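Local structure of polyketide biosynthesis 3-hydroxy-3-methylglutaryl-ACP synthase PksG (Bacillus subtilis, 4YXT) at residues 352-355 against 356-360. The protein catalyses the aldol condensation of acetyl-AcpK with a beta-ketothioester intermediate held on PksL during biosynthesis of the antibiotic bacillaene. The protein carries 1 engineered substitution. Sequence-based numbering, arbitrary orientation.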
loop_
_atom_site.group_PDB
_atom_site.type_symbol
_atom_site.label_atom_id
_atom_site.label_comp_id
_atom_site.label_asym_id
_atom_site.label_seq_id
_atom_site.Cartn_x
_atom_site.Cartn_y
_atom_site.Cartn_z
ATOM N N ILE A 352 -13.133 -9.641 -23.055
ATOM C CA ILE A 352 -11.657 -9.510 -22.873
ATOM C C ILE A 352 -10.866 -10.007 -24.086
ATOM O O ILE A 352 -9.982 -9.299 -24.582
ATOM C CB ILE A 352 -11.163 -10.188 -21.561
ATOM C CG1 ILE A 352 -11.584 -9.356 -20.348
ATOM C CG2 ILE A 352 -9.666 -10.327 -21.557
ATOM C CD1 ILE A 352 -11.817 -10.204 -19.104
ATOM N N GLU A 353 -11.175 -11.207 -24.555
ATOM C CA GLU A 353 -10.508 -11.797 -25.748
ATOM C C GLU A 353 -10.581 -10.865 -26.929
ATOM O O GLU A 353 -9.576 -10.525 -27.584
ATOM C CB GLU A 353 -11.164 -13.140 -26.130
ATOM C CG GLU A 353 -10.323 -14.340 -25.775
ATOM C CD GLU A 353 -10.515 -15.537 -26.672
ATOM O OE1 GLU A 353 -11.643 -16.012 -26.788
ATOM O OE2 GLU A 353 -9.527 -16.030 -27.237
ATOM N N LYS A 354 -11.806 -10.411 -27.184
ATOM C CA LYS A 354 -12.045 -9.468 -28.302
ATOM C C LYS A 354 -11.156 -8.223 -28.127
ATOM O O LYS A 354 -10.460 -7.743 -29.045
ATOM C CB LYS A 354 -13.536 -9.145 -28.297
ATOM C CG LYS A 354 -14.137 -8.448 -29.494
ATOM C CD LYS A 354 -15.629 -8.183 -29.219
ATOM C CE LYS A 354 -16.069 -6.811 -29.699
ATOM N NZ LYS A 354 -15.355 -5.651 -29.075
ATOM N N HIS A 355 -11.094 -7.697 -26.922
ATOM C CA HIS A 355 -10.186 -6.577 -26.754
ATOM C C HIS A 355 -8.716 -6.911 -27.097
ATOM O O HIS A 355 -8.003 -6.138 -27.755
ATOM C CB HIS A 355 -10.299 -6.016 -25.332
ATOM C CG HIS A 355 -9.052 -5.342 -24.886
ATOM N ND1 HIS A 355 -8.305 -5.789 -23.814
ATOM C CD2 HIS A 355 -8.377 -4.298 -25.412
ATOM C CE1 HIS A 355 -7.229 -5.032 -23.690
ATOM N NE2 HIS A 355 -7.239 -4.135 -24.657
ATOM N N LEU A 356 -8.229 -8.062 -26.623
ATOM C CA LEU A 356 -6.855 -8.443 -26.904
ATOM C C LEU A 356 -6.624 -8.627 -28.428
ATOM O O LEU A 356 -5.558 -8.241 -28.980
ATOM C CB LEU A 356 -6.509 -9.733 -26.178
ATOM C CG LEU A 356 -6.513 -9.680 -24.634
ATOM C CD1 LEU A 356 -6.324 -11.057 -24.045
ATOM C CD2 LEU A 356 -5.452 -8.760 -24.128
ATOM N N ASP A 357 -7.616 -9.211 -29.109
ATOM C CA ASP A 357 -7.530 -9.270 -30.582
ATOM C C ASP A 357 -7.372 -7.892 -31.288
ATOM O O ASP A 357 -6.881 -7.868 -32.405
ATOM C CB ASP A 357 -8.735 -9.975 -31.204
ATOM C CG ASP A 357 -8.951 -11.368 -30.678
ATOM O OD1 ASP A 357 -7.974 -12.041 -30.252
ATOM O OD2 ASP A 357 -10.124 -11.784 -30.676
ATOM N N ARG A 358 -7.777 -6.764 -30.672
ATOM C CA ARG A 358 -7.760 -5.467 -31.399
ATOM C C ARG A 358 -6.574 -4.607 -31.144
ATOM O O ARG A 358 -6.569 -3.450 -31.559
ATOM C CB ARG A 358 -9.013 -4.621 -31.149
ATOM C CG ARG A 358 -10.233 -5.429 -30.746
ATOM C CD ARG A 358 -11.505 -5.051 -31.496
ATOM N NE ARG A 358 -12.321 -6.237 -31.774
ATOM C CZ ARG A 358 -13.573 -6.213 -32.234
ATOM N NH1 ARG A 358 -14.201 -5.066 -32.462
ATOM N NH2 ARG A 358 -14.213 -7.353 -32.463
ATOM N N ARG A 359 -5.545 -5.122 -30.484
ATOM C CA ARG A 359 -4.385 -4.284 -30.220
ATOM C C ARG A 359 -3.543 -4.172 -31.458
ATOM O O ARG A 359 -3.565 -5.063 -32.322
ATOM C CB ARG A 359 -3.529 -4.850 -29.068
ATOM C CG ARG A 359 -4.263 -5.004 -27.756
ATOM C CD ARG A 359 -3.447 -5.811 -26.758
ATOM N NE ARG A 359 -3.320 -7.213 -27.199
ATOM C CZ ARG A 359 -2.541 -8.132 -26.631
ATOM N NH1 ARG A 359 -1.820 -7.817 -25.535
ATOM N NH2 ARG A 359 -2.490 -9.387 -27.148
ATOM N N TYR A 360 -2.776 -3.087 -31.521
ATOM C CA TYR A 360 -1.902 -2.801 -32.642
ATOM C C TYR A 360 -0.589 -3.519 -32.520
ATOM O O TYR A 360 0.109 -3.397 -31.502
ATOM C CB TYR A 360 -1.619 -1.313 -32.664
ATOM C CG TYR A 360 -0.800 -0.810 -33.825
ATOM C CD1 TYR A 360 -1.416 -0.361 -34.985
ATOM C CD2 TYR A 360 0.569 -0.709 -33.735
ATOM C CE1 TYR A 360 -0.678 0.141 -36.037
ATOM C CE2 TYR A 360 1.315 -0.208 -34.768
ATOM C CZ TYR A 360 0.692 0.210 -35.927
ATOM O OH TYR A 360 1.452 0.717 -36.968
#
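With CG of K354 trans to its own N (chi1 -167°) and bends at chi3 and chi4, the lysine chain folds over one face of the R358 guanidinium, where K354 CE lies 3.4 Å from R358 NH2. The lysine ammonium is thereby carried to within 3.6 Å of R358 NH1. One turn apart on the helix, I352 CG2 and L356 CD1 meet at 4.2 Å, and both side chains pack on Y290.

The chain illustrates how a helix runs out. L356 N and D357 N make regular i to i-4 bonds to I352 O and E353 O, the latter 2.8 Å. At R358, the first residue to leave helical angles, N bonds mainly to H355 O at 3.0 Å, approaching from above the carbonyl plane, an i to i-3 closure; its i to i-4 link to K354 O is weak at best. Beyond it, R359 NE returns to L356 O at 3.0 Å on a lone pair, while L356 CD2 lies over the centre of one face of the R359 guanidinium.

D357 pairs with R293. The K354-R358 cationic pair is exposed, so solvent probably screens its repulsion, whereas the charge of buried R359 is probably offset by its salt bridge to E41, which with bonds to the G13 and R293 carbonyls ties down the helix end.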